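PDB 4JG9: lipoprotein from Bacillus anthracis, which is of unknown function but is probably held at the cell membrane by a lipid group near its N-terminus, leaving a beta-sheet domain outside. Local coordinates for residues 105-110 / 128-133; 66-71 / 93-98; 87-92 / 144-149; 51-56 / 154-159. One frame throughout, in Å; residues are numbered along the deposited sequence.

Contact 1 (105-110 / 128-133); sequences SIIALK and PTWTTS
S105 and T131 face each other as an antiparallel non-hydrogen-bonded pair, with CA atoms 4.1 Å apart and both side chains on the same face of the sheet. Their hydroxyls meet there, S105 OG standing 2.7 Å from T131 OG1. A chi1 of -53° in S105 and -57° in T131 swings each oxygen to the backbone-N side of its own residue, bringing the two together. T131 OG1 is also hydrogen-bonded to E127 of the second subunit, so the pair lies at the dimer contact.

One residue further along, I106 N donates to W130 O over 2.9 Å. W130 also reaches along strand 105-110 with its indole. The six-membered ring meets I107 through both branches of the isoleucine: CE3 lies 3.9 Å from I107 CG1, and CZ3 lies 4.1 Å from I107 CG2. A water between I106 O and T129 O bridges the two segments.

W130 NE1 is bonded to P128 O of the second subunit, which should help hold the indole's rotation. Strand 102-110 is flanked beyond S105 and I107 by strand 153-161, while I106 and T132 pack on L145 of strand 142-147 in the other sheet.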
# COMPACT_ATOMS: atom_id res chain seq x y z
N SER A 105 -7.02 -6.94 -8.48
CA SER A 105 -6.33 -5.77 -7.96
C SER A 105 -6.94 -4.46 -8.47
O SER A 105 -7.36 -4.35 -9.62
CB SER A 105 -4.83 -5.79 -8.32
OG SER A 105 -4.20 -6.99 -7.94
N ILE A 106 -6.98 -3.48 -7.58
CA ILE A 106 -7.41 -2.15 -7.96
C ILE A 106 -6.37 -1.14 -7.51
O ILE A 106 -6.08 -1.04 -6.32
CB ILE A 106 -8.74 -1.77 -7.33
CG1 ILE A 106 -9.85 -2.67 -7.87
CG2 ILE A 106 -9.07 -0.32 -7.66
CD1 ILE A 106 -11.10 -2.60 -7.05
N ILE A 107 -5.82 -0.40 -8.46
CA ILE A 107 -4.84 0.63 -8.18
C ILE A 107 -5.39 1.97 -8.62
O ILE A 107 -5.63 2.18 -9.81
CB ILE A 107 -3.55 0.36 -8.95
CG1 ILE A 107 -2.99 -1.03 -8.59
CG2 ILE A 107 -2.53 1.46 -8.70
CD1 ILE A 107 -1.63 -1.31 -9.20
N ALA A 108 -5.56 2.89 -7.68
CA ALA A 108 -6.23 4.17 -7.94
C ALA A 108 -5.25 5.34 -8.02
O ALA A 108 -4.21 5.36 -7.33
CB ALA A 108 -7.27 4.44 -6.88
N LEU A 109 -5.57 6.29 -8.88
CA LEU A 109 -4.84 7.56 -8.91
C LEU A 109 -5.80 8.71 -9.05
O LEU A 109 -6.74 8.67 -9.85
CB LEU A 109 -3.84 7.60 -10.07
CG LEU A 109 -2.64 6.66 -9.88
CD1 LEU A 109 -2.80 5.42 -10.75
CD2 LEU A 109 -1.33 7.39 -10.16
N LYS A 110 -5.56 9.75 -8.27
CA LYS A 110 -6.37 10.94 -8.37
C LYS A 110 -5.99 11.69 -9.64
O LYS A 110 -4.88 11.52 -10.16
CB LYS A 110 -6.17 11.84 -7.15
CG LYS A 110 -7.26 12.87 -6.98
CD LYS A 110 -7.10 13.65 -5.70
CE LYS A 110 -8.29 14.59 -5.57
NZ LYS A 110 -8.20 15.44 -4.35
N PRO A 128 -5.10 -0.53 3.98
CA PRO A 128 -5.56 -0.56 2.59
C PRO A 128 -4.76 -1.58 1.77
O PRO A 128 -3.52 -1.61 1.85
CB PRO A 128 -5.28 0.86 2.11
CG PRO A 128 -4.17 1.35 2.97
CD PRO A 128 -4.29 0.66 4.29
N THR A 129 -5.46 -2.41 1.00
CA THR A 129 -4.79 -3.45 0.20
C THR A 129 -5.03 -3.26 -1.30
O THR A 129 -6.08 -2.75 -1.70
CB THR A 129 -5.25 -4.85 0.61
OG1 THR A 129 -6.68 -4.88 0.67
CG2 THR A 129 -4.69 -5.20 2.00
N TRP A 130 -4.06 -3.68 -2.10
CA TRP A 130 -4.12 -3.55 -3.55
C TRP A 130 -5.06 -4.59 -4.13
O TRP A 130 -5.74 -4.34 -5.14
CB TRP A 130 -2.74 -3.81 -4.18
CG TRP A 130 -1.60 -2.99 -3.63
CD1 TRP A 130 -0.66 -3.41 -2.71
CD2 TRP A 130 -1.25 -1.65 -3.98
NE1 TRP A 130 0.24 -2.39 -2.47
CE2 TRP A 130 -0.10 -1.30 -3.23
CE3 TRP A 130 -1.79 -0.70 -4.85
CZ2 TRP A 130 0.51 -0.05 -3.32
CZ3 TRP A 130 -1.18 0.55 -4.94
CH2 TRP A 130 -0.04 0.86 -4.17
N THR A 131 -5.07 -5.76 -3.49
CA THR A 131 -5.59 -6.97 -4.11
C THR A 131 -6.53 -7.76 -3.21
O THR A 131 -6.28 -7.89 -2.01
CB THR A 131 -4.38 -7.86 -4.50
OG1 THR A 131 -3.52 -7.12 -5.37
CG2 THR A 131 -4.82 -9.16 -5.18
N THR A 132 -7.59 -8.32 -3.78
CA THR A 132 -8.51 -9.13 -2.99
C THR A 132 -7.80 -10.38 -2.51
O THR A 132 -6.85 -10.82 -3.15
CB THR A 132 -9.72 -9.57 -3.81
OG1 THR A 132 -9.27 -10.36 -4.93
CG2 THR A 132 -10.49 -8.34 -4.31
N SER A 133 -8.23 -10.95 -1.39
CA SER A 133 -7.62 -12.20 -0.94
C SER A 133 -8.20 -13.35 -1.71
O SER A 133 -7.61 -14.43 -1.79
CB SER A 133 -7.79 -12.45 0.56
OG SER A 133 -9.15 -12.56 0.91
O HOH W 1 -7.11 -1.43 -4.03

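Contact 2 (66-71 / 93-98); sequences IPLKGI and YFLDPE
Y93 reaches toward strand 66-69 with its ring, and two aliphatic side chains of that strand meet it at different angles. L68 stands roughly perpendicular to the tyrosine side chain, bringing its CD1 branch to 3.8 Å from Y93 CE1 and 3.9 Å from Y93 CD1. I66 comes in more obliquely at the phenol end, where its CD1 lies 3.5 Å from Y93 OH and 3.9 Å from Y93 CZ. With chi1 at 61°, I66 CG1 is wedged between its own backbone N and carbonyl carbon, and from there the extended chi2 (160°) carries CD1 to the phenol end. The tyrosine therefore spans both residues, its ring body against the leucine and its hydroxyl end against the isoleucine.

The other branch of L68 serves a second neighbour, CD2 lying 4.4 Å from L95 CD2 in a looser apolar contact. L95 CD1 in turn rests 3.8 Å from the backbone oxygen of I71. Beyond L95 the chain is shaped by an Asx turn, in which D96 OD1 accepts from E98 N.

No hydrogen bond joins the two segments, and L68 and Y93 are 8.6 Å apart at their CA atoms, because strand 75-78 runs between them. L68 and L95 both pack on A76, and Y93 on A78. This is cross-strand packing of next-but-one neighbours over small residues, on one face of an antiparallel meander.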
# COMPACT_ATOMS: atom_id res chain seq x y z
N ILE A 66 -30.95 -2.13 -12.66
CA ILE A 66 -30.21 -1.43 -11.61
C ILE A 66 -29.06 -0.62 -12.18
O ILE A 66 -28.46 -1.00 -13.18
CB ILE A 66 -29.71 -2.37 -10.51
CG1 ILE A 66 -28.75 -3.41 -11.07
CG2 ILE A 66 -30.89 -3.02 -9.81
CD1 ILE A 66 -27.87 -4.03 -10.02
N PRO A 67 -28.79 0.51 -11.57
CA PRO A 67 -27.73 1.42 -12.03
C PRO A 67 -26.32 0.91 -11.76
O PRO A 67 -26.02 0.43 -10.68
CB PRO A 67 -28.00 2.70 -11.26
CG PRO A 67 -28.78 2.28 -10.08
CD PRO A 67 -29.60 1.12 -10.51
N LEU A 68 -25.46 1.04 -12.76
CA LEU A 68 -24.09 0.56 -12.69
C LEU A 68 -23.10 1.56 -13.23
O LEU A 68 -23.42 2.35 -14.11
CB LEU A 68 -23.96 -0.74 -13.49
CG LEU A 68 -23.86 -2.06 -12.75
CD1 LEU A 68 -24.81 -2.13 -11.57
CD2 LEU A 68 -24.10 -3.21 -13.70
N LYS A 69 -21.88 1.54 -12.71
CA LYS A 69 -20.81 2.36 -13.24
C LYS A 69 -19.60 1.53 -13.62
O LYS A 69 -19.14 0.70 -12.85
CB LYS A 69 -20.40 3.45 -12.25
CG LYS A 69 -21.18 4.73 -12.43
CD LYS A 69 -20.46 5.91 -11.82
CE LYS A 69 -21.36 7.14 -11.80
NZ LYS A 69 -21.82 7.51 -13.16
N GLY A 70 -19.09 1.75 -14.81
CA GLY A 70 -17.93 1.02 -15.28
C GLY A 70 -17.99 0.78 -16.76
O GLY A 70 -18.52 1.59 -17.51
N ILE A 71 -17.45 -0.36 -17.19
CA ILE A 71 -17.38 -0.71 -18.59
C ILE A 71 -18.45 -1.75 -18.90
O ILE A 71 -18.45 -2.84 -18.32
CB ILE A 71 -16.00 -1.29 -18.96
CG1 ILE A 71 -14.88 -0.51 -18.26
CG2 ILE A 71 -15.83 -1.32 -20.47
CD1 ILE A 71 -14.83 0.97 -18.64
N TYR A 93 -19.57 -6.06 -10.12
CA TYR A 93 -20.22 -6.99 -11.04
C TYR A 93 -19.29 -7.37 -12.18
O TYR A 93 -18.73 -6.49 -12.86
CB TYR A 93 -21.50 -6.37 -11.60
CG TYR A 93 -22.55 -6.06 -10.57
CD1 TYR A 93 -22.53 -4.86 -9.87
CD2 TYR A 93 -23.58 -6.95 -10.30
CE1 TYR A 93 -23.50 -4.56 -8.92
CE2 TYR A 93 -24.55 -6.67 -9.35
CZ TYR A 93 -24.51 -5.47 -8.67
OH TYR A 93 -25.47 -5.17 -7.72
N PHE A 94 -19.16 -8.68 -12.41
CA PHE A 94 -18.28 -9.20 -13.45
C PHE A 94 -19.09 -9.64 -14.65
O PHE A 94 -19.48 -10.80 -14.76
CB PHE A 94 -17.43 -10.34 -12.89
CG PHE A 94 -16.73 -9.97 -11.62
CD1 PHE A 94 -15.67 -9.09 -11.65
CD2 PHE A 94 -17.17 -10.46 -10.41
CE1 PHE A 94 -15.04 -8.72 -10.49
CE2 PHE A 94 -16.54 -10.10 -9.24
CZ PHE A 94 -15.47 -9.23 -9.28
N LEU A 95 -19.34 -8.68 -15.54
CA LEU A 95 -20.25 -8.83 -16.67
C LEU A 95 -19.65 -9.67 -17.77
O LEU A 95 -20.36 -10.36 -18.50
CB LEU A 95 -20.62 -7.45 -17.22
CG LEU A 95 -20.97 -6.40 -16.15
CD1 LEU A 95 -21.13 -5.03 -16.77
CD2 LEU A 95 -22.25 -6.80 -15.42
N ASP A 96 -18.33 -9.60 -17.89
CA ASP A 96 -17.61 -10.34 -18.92
C ASP A 96 -17.81 -11.86 -18.73
O ASP A 96 -17.41 -12.43 -17.70
CB ASP A 96 -16.13 -9.96 -18.86
CG ASP A 96 -15.32 -10.55 -19.98
OD1 ASP A 96 -15.82 -11.42 -20.72
OD2 ASP A 96 -14.14 -10.14 -20.12
N PRO A 97 -18.44 -12.51 -19.73
CA PRO A 97 -18.68 -13.96 -19.69
C PRO A 97 -17.37 -14.74 -19.79
O PRO A 97 -17.36 -15.94 -19.51
CB PRO A 97 -19.54 -14.21 -20.93
CG PRO A 97 -19.29 -13.06 -21.83
CD PRO A 97 -19.03 -11.88 -20.92
N GLU A 98 -16.29 -14.07 -20.18
CA GLU A 98 -14.98 -14.70 -20.21
C GLU A 98 -13.99 -13.97 -19.28
O GLU A 98 -12.82 -13.79 -19.62
CB GLU A 98 -14.45 -14.77 -21.64
CG GLU A 98 -15.02 -15.94 -22.43
CD GLU A 98 -14.77 -15.82 -23.92
OE1 GLU A 98 -13.62 -15.52 -24.31
OE2 GLU A 98 -15.72 -16.02 -24.70

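Contact 3 (87-92 / 144-149); sequences KNEIMW and PLTMSL
Residues N88 to M91 pair with M147 back to P144 as the last two strands of an antiparallel five-stranded sheet, strand 142-147 being outermost within the chain. N88 and M147 form one hydrogen-bonded pair, each accepting from the other's N at 3.0 Å. I90 and L145 form the next, with I90 N to L145 O at 2.7 Å and L145 N to I90 O at 2.9 Å.

I90, L145 and M147 are buried on one face of this pair. L145 CD1 sits over one face of the W92 indole, 3.6 Å from the centroid of the five-membered ring, a CH-pi contact. The selenium of selenomethionine M147 lies instead at the ring edge, 3.7 Å from W92 NE1, a Met-aromatic contact. Bending at chi3 (-73°) carries the methyl past the selenium to I90, where CE lies against I90 CB at 3.7 Å. On the other face E89 runs alongside P144, and its CB lies 3.7 Å from T146 OG1.

W92 also packs on I106, L157 and I159 of the second sheet. It thus lies between the two antiparallel sheets, an arrangement consistent with a beta-sandwich-like core.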
# COMPACT_ATOMS: atom_id res chain seq x y z
N LYS A 87 -15.59 4.55 4.50
CA LYS A 87 -15.58 3.18 4.01
C LYS A 87 -16.99 2.82 3.54
O LYS A 87 -17.97 2.98 4.27
CB LYS A 87 -15.09 2.21 5.10
CG LYS A 87 -13.57 2.20 5.30
CD LYS A 87 -13.17 2.34 6.79
CE LYS A 87 -11.63 2.39 7.00
NZ LYS A 87 -10.97 3.68 6.59
N ASN A 88 -17.11 2.41 2.28
CA ASN A 88 -18.40 2.04 1.72
C ASN A 88 -18.29 0.68 1.05
O ASN A 88 -17.41 0.46 0.21
CB ASN A 88 -18.89 3.10 0.73
CG ASN A 88 -20.30 2.82 0.20
OD1 ASN A 88 -21.12 2.16 0.85
ND2 ASN A 88 -20.60 3.37 -0.99
N GLU A 89 -19.15 -0.24 1.45
CA GLU A 89 -19.16 -1.55 0.82
C GLU A 89 -19.92 -1.41 -0.49
O GLU A 89 -21.10 -1.07 -0.51
CB GLU A 89 -19.82 -2.60 1.73
CG GLU A 89 -19.76 -4.02 1.17
CD GLU A 89 -20.46 -5.04 2.06
OE1 GLU A 89 -21.69 -4.94 2.25
OE2 GLU A 89 -19.76 -5.95 2.58
N ILE A 90 -19.23 -1.66 -1.60
CA ILE A 90 -19.89 -1.50 -2.89
C ILE A 90 -19.86 -2.79 -3.68
O ILE A 90 -18.82 -3.44 -3.81
CB ILE A 90 -19.26 -0.35 -3.69
CG1 ILE A 90 -19.47 0.95 -2.92
CG2 ILE A 90 -19.91 -0.25 -5.08
CD1 ILE A 90 -18.92 2.20 -3.56
N MSE A 91 -21.01 -3.18 -4.19
CA MSE A 91 -21.10 -4.40 -4.95
C MSE A 91 -20.45 -4.25 -6.33
O MSE A 91 -20.73 -3.30 -7.08
CB MSE A 91 -22.55 -4.88 -5.03
CG MSE A 91 -22.89 -5.90 -3.92
SE MSE A 91 -22.22 -7.66 -4.45
CE MSE A 91 -22.61 -7.34 -6.32
N TRP A 92 -19.54 -5.17 -6.65
CA TRP A 92 -18.91 -5.19 -7.96
C TRP A 92 -19.51 -6.30 -8.81
O TRP A 92 -19.91 -7.34 -8.28
CB TRP A 92 -17.41 -5.35 -7.83
CG TRP A 92 -16.74 -4.06 -7.51
CD1 TRP A 92 -16.87 -3.34 -6.36
CD2 TRP A 92 -15.84 -3.33 -8.35
NE1 TRP A 92 -16.11 -2.19 -6.43
CE2 TRP A 92 -15.46 -2.16 -7.64
CE3 TRP A 92 -15.31 -3.54 -9.63
CZ2 TRP A 92 -14.58 -1.22 -8.16
CZ3 TRP A 92 -14.43 -2.59 -10.15
CH2 TRP A 92 -14.07 -1.45 -9.41
N PRO A 144 -18.76 -8.16 -3.18
CA PRO A 144 -18.78 -6.91 -2.39
C PRO A 144 -17.38 -6.48 -1.99
O PRO A 144 -16.62 -7.30 -1.51
CB PRO A 144 -19.60 -7.28 -1.16
CG PRO A 144 -19.66 -8.76 -1.12
CD PRO A 144 -19.01 -9.34 -2.35
N LEU A 145 -17.06 -5.22 -2.25
CA LEU A 145 -15.76 -4.67 -1.90
C LEU A 145 -15.93 -3.40 -1.09
O LEU A 145 -16.69 -2.50 -1.46
CB LEU A 145 -14.97 -4.35 -3.17
CG LEU A 145 -14.66 -5.53 -4.08
CD1 LEU A 145 -13.91 -5.06 -5.32
CD2 LEU A 145 -13.86 -6.57 -3.33
N THR A 146 -15.21 -3.31 0.02
CA THR A 146 -15.26 -2.11 0.83
C THR A 146 -14.12 -1.18 0.43
O THR A 146 -12.94 -1.56 0.47
CB THR A 146 -15.20 -2.44 2.33
OG1 THR A 146 -16.30 -3.31 2.66
CG2 THR A 146 -15.32 -1.18 3.17
N MSE A 147 -14.48 0.03 0.03
CA MSE A 147 -13.50 0.97 -0.51
C MSE A 147 -13.50 2.28 0.24
O MSE A 147 -14.48 2.64 0.89
CB MSE A 147 -13.81 1.26 -1.97
CG MSE A 147 -13.99 0.04 -2.84
SE MSE A 147 -14.26 0.48 -4.73
CE MSE A 147 -16.00 1.12 -4.63
N SER A 148 -12.40 3.01 0.10
CA SER A 148 -12.30 4.36 0.63
C SER A 148 -11.30 5.17 -0.19
O SER A 148 -10.22 4.67 -0.50
CB SER A 148 -11.89 4.32 2.11
OG SER A 148 -11.99 5.61 2.70
N LEU A 149 -11.67 6.39 -0.56
CA LEU A 149 -10.77 7.32 -1.24
C LEU A 149 -10.42 8.47 -0.31
O LEU A 149 -11.29 9.01 0.38
CB LEU A 149 -11.42 7.89 -2.51
CG LEU A 149 -11.43 7.06 -3.80
CD1 LEU A 149 -10.07 6.40 -3.99
CD2 LEU A 149 -12.56 6.04 -3.80

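Contact 4 (51-56 / 154-159); sequences KDVNWE and LWVLNI
W55 and V53 lie on the outside of strand 154-159, where an irregular loop ahead of strand 60-63 folds across a face of the antiparallel sheet that holds strands 102-110, 153-161 and 164-173. The loop is bent by an inverse gamma turn centred on W55, closed by a backbone bond from E56 N to N54 O of 2.8 Å.

Apolar contacts carry the interaction. The six-membered part of the W55 indole lies across the strand and touches the two residues whose side chains rise toward the loop. L154 and W55 run antiparallel to each other, side by side, placing L154 CB 3.8 Å from W55 CE3. V156 stands roughly perpendicular to the tryptophan side chain, and its CG1 is 3.7 Å from W55 CH2. A chi1 of 62° tucks that methyl between the backbone N and carbonyl carbon of V156, while CG2 is left to meet V53 CG2 at 4.1 Å. V53 plays a double part, because its CG1 also lies over one face of the W55 ring, 3.5 Å above the plane.

Contacts with polar backbone atoms come second. No hydrogen bond links the segments; the backbone of the strand bonds to L109 and I171 of neighbouring strands and to Q111 just beyond strand 102-110. The rim of the indole touches the strand backbone, W55 CH2 lying 3.6 Å from V156 N, with W155 N in the ring plane at its edge. The L154 side chain also reaches the loop backbone, its CD1 lying 3.4 Å from W55 O.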
# COMPACT_ATOMS: atom_id res chain seq x y z
N LYS A 51 -2.28 7.13 -19.93
CA LYS A 51 -2.11 7.84 -21.20
C LYS A 51 -3.39 8.35 -21.88
O LYS A 51 -3.45 9.51 -22.31
CB LYS A 51 -1.26 7.01 -22.19
CG LYS A 51 -1.97 5.75 -22.70
CD LYS A 51 -1.12 4.94 -23.68
CE LYS A 51 -1.93 3.76 -24.24
NZ LYS A 51 -1.32 3.15 -25.46
N ASP A 52 -4.42 7.52 -21.93
CA ASP A 52 -5.61 7.87 -22.69
C ASP A 52 -6.82 8.06 -21.80
O ASP A 52 -7.95 8.00 -22.27
CB ASP A 52 -5.92 6.77 -23.70
CG ASP A 52 -4.83 6.63 -24.74
OD1 ASP A 52 -4.40 7.66 -25.31
OD2 ASP A 52 -4.40 5.48 -24.96
N VAL A 53 -6.59 8.33 -20.52
CA VAL A 53 -7.70 8.44 -19.60
C VAL A 53 -8.49 9.70 -19.91
O VAL A 53 -7.92 10.77 -20.09
CB VAL A 53 -7.21 8.43 -18.13
CG1 VAL A 53 -8.33 8.85 -17.17
CG2 VAL A 53 -6.65 7.06 -17.76
N ASN A 54 -9.80 9.55 -19.98
CA ASN A 54 -10.65 10.70 -20.20
C ASN A 54 -11.10 11.08 -18.81
O ASN A 54 -11.81 10.33 -18.16
CB ASN A 54 -11.83 10.31 -21.07
CG ASN A 54 -12.72 11.49 -21.41
OD1 ASN A 54 -12.34 12.64 -21.22
ND2 ASN A 54 -13.91 11.20 -21.92
N TRP A 55 -10.68 12.24 -18.35
CA TRP A 55 -10.96 12.62 -16.98
C TRP A 55 -12.34 13.20 -16.78
O TRP A 55 -12.51 14.38 -16.52
CB TRP A 55 -9.86 13.52 -16.43
CG TRP A 55 -8.65 12.73 -16.05
CD1 TRP A 55 -7.54 12.54 -16.80
CD2 TRP A 55 -8.46 12.00 -14.85
NE1 TRP A 55 -6.66 11.74 -16.13
CE2 TRP A 55 -7.21 11.39 -14.92
CE3 TRP A 55 -9.24 11.80 -13.70
CZ2 TRP A 55 -6.70 10.60 -13.90
CZ3 TRP A 55 -8.74 11.02 -12.70
CH2 TRP A 55 -7.48 10.43 -12.80
N GLU A 56 -13.31 12.32 -16.91
CA GLU A 56 -14.70 12.65 -16.71
C GLU A 56 -15.32 11.43 -16.05
O GLU A 56 -14.92 10.31 -16.32
CB GLU A 56 -15.36 12.91 -18.05
CG GLU A 56 -16.75 13.51 -17.98
CD GLU A 56 -17.31 13.82 -19.35
OE1 GLU A 56 -16.53 14.06 -20.28
OE2 GLU A 56 -18.54 13.82 -19.49
N LEU A 154 -11.99 13.51 -8.92
CA LEU A 154 -12.01 12.39 -9.85
C LEU A 154 -10.82 11.46 -9.59
O LEU A 154 -9.69 11.91 -9.32
CB LEU A 154 -12.00 12.89 -11.30
CG LEU A 154 -13.21 13.73 -11.77
CD1 LEU A 154 -12.99 14.31 -13.15
CD2 LEU A 154 -14.46 12.88 -11.77
N TRP A 155 -11.10 10.16 -9.65
CA TRP A 155 -10.12 9.11 -9.45
C TRP A 155 -10.27 8.12 -10.57
O TRP A 155 -11.39 7.76 -10.94
CB TRP A 155 -10.38 8.39 -8.12
CG TRP A 155 -10.08 9.22 -6.91
CD1 TRP A 155 -10.90 10.16 -6.34
CD2 TRP A 155 -8.88 9.20 -6.12
NE1 TRP A 155 -10.28 10.72 -5.24
CE2 TRP A 155 -9.04 10.15 -5.09
CE3 TRP A 155 -7.69 8.47 -6.19
CZ2 TRP A 155 -8.05 10.38 -4.13
CZ3 TRP A 155 -6.70 8.71 -5.24
CH2 TRP A 155 -6.89 9.65 -4.22
N VAL A 156 -9.15 7.67 -11.13
CA VAL A 156 -9.19 6.57 -12.09
C VAL A 156 -8.92 5.26 -11.36
O VAL A 156 -8.05 5.18 -10.49
CB VAL A 156 -8.20 6.77 -13.26
CG1 VAL A 156 -6.75 6.83 -12.75
CG2 VAL A 156 -8.38 5.65 -14.31
N LEU A 157 -9.71 4.24 -11.69
CA LEU A 157 -9.54 2.93 -11.08
C LEU A 157 -8.93 1.96 -12.08
O LEU A 157 -9.60 1.54 -13.03
CB LEU A 157 -10.90 2.42 -10.62
CG LEU A 157 -11.34 2.71 -9.20
CD1 LEU A 157 -11.06 4.13 -8.81
CD2 LEU A 157 -12.84 2.42 -9.07
N ASN A 158 -7.66 1.60 -11.89
CA ASN A 158 -7.00 0.64 -12.78
C ASN A 158 -7.16 -0.78 -12.26
O ASN A 158 -6.84 -1.06 -11.11
CB ASN A 158 -5.52 0.97 -12.93
CG ASN A 158 -5.30 2.39 -13.39
OD1 ASN A 158 -5.52 2.71 -14.56
ND2 ASN A 158 -4.89 3.26 -12.46
N ILE A 159 -7.70 -1.66 -13.10
CA ILE A 159 -8.11 -2.98 -12.64
C ILE A 159 -7.24 -4.07 -13.27
O ILE A 159 -7.01 -4.07 -14.49
CB ILE A 159 -9.60 -3.23 -12.95
CG1 ILE A 159 -10.48 -2.19 -12.25
CG2 ILE A 159 -10.03 -4.63 -12.53
CD1 ILE A 159 -11.67 -1.79 -13.10

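How the contacts relate
Contacts 2 and 3 belong to the five-stranded meander and share strand 88-94, their centres about 15 Å apart. Contacts 1 and 4 use the neighbouring strands 102-110 and 153-161 of the other sheet, about 14 Å apart between centres and joined by backbone bonds such as L109 O to V156 N. The two sheets meet where contact 3 packs on both of these: I106 and T132 come from contact 1, L157 and I159 from contact 4. Along the chain, contact 4 encloses the other three, contact 1 is nested within contact 3, and contacts 2 and 3 alternate. Early and late segments are thus interleaved into one compact domain.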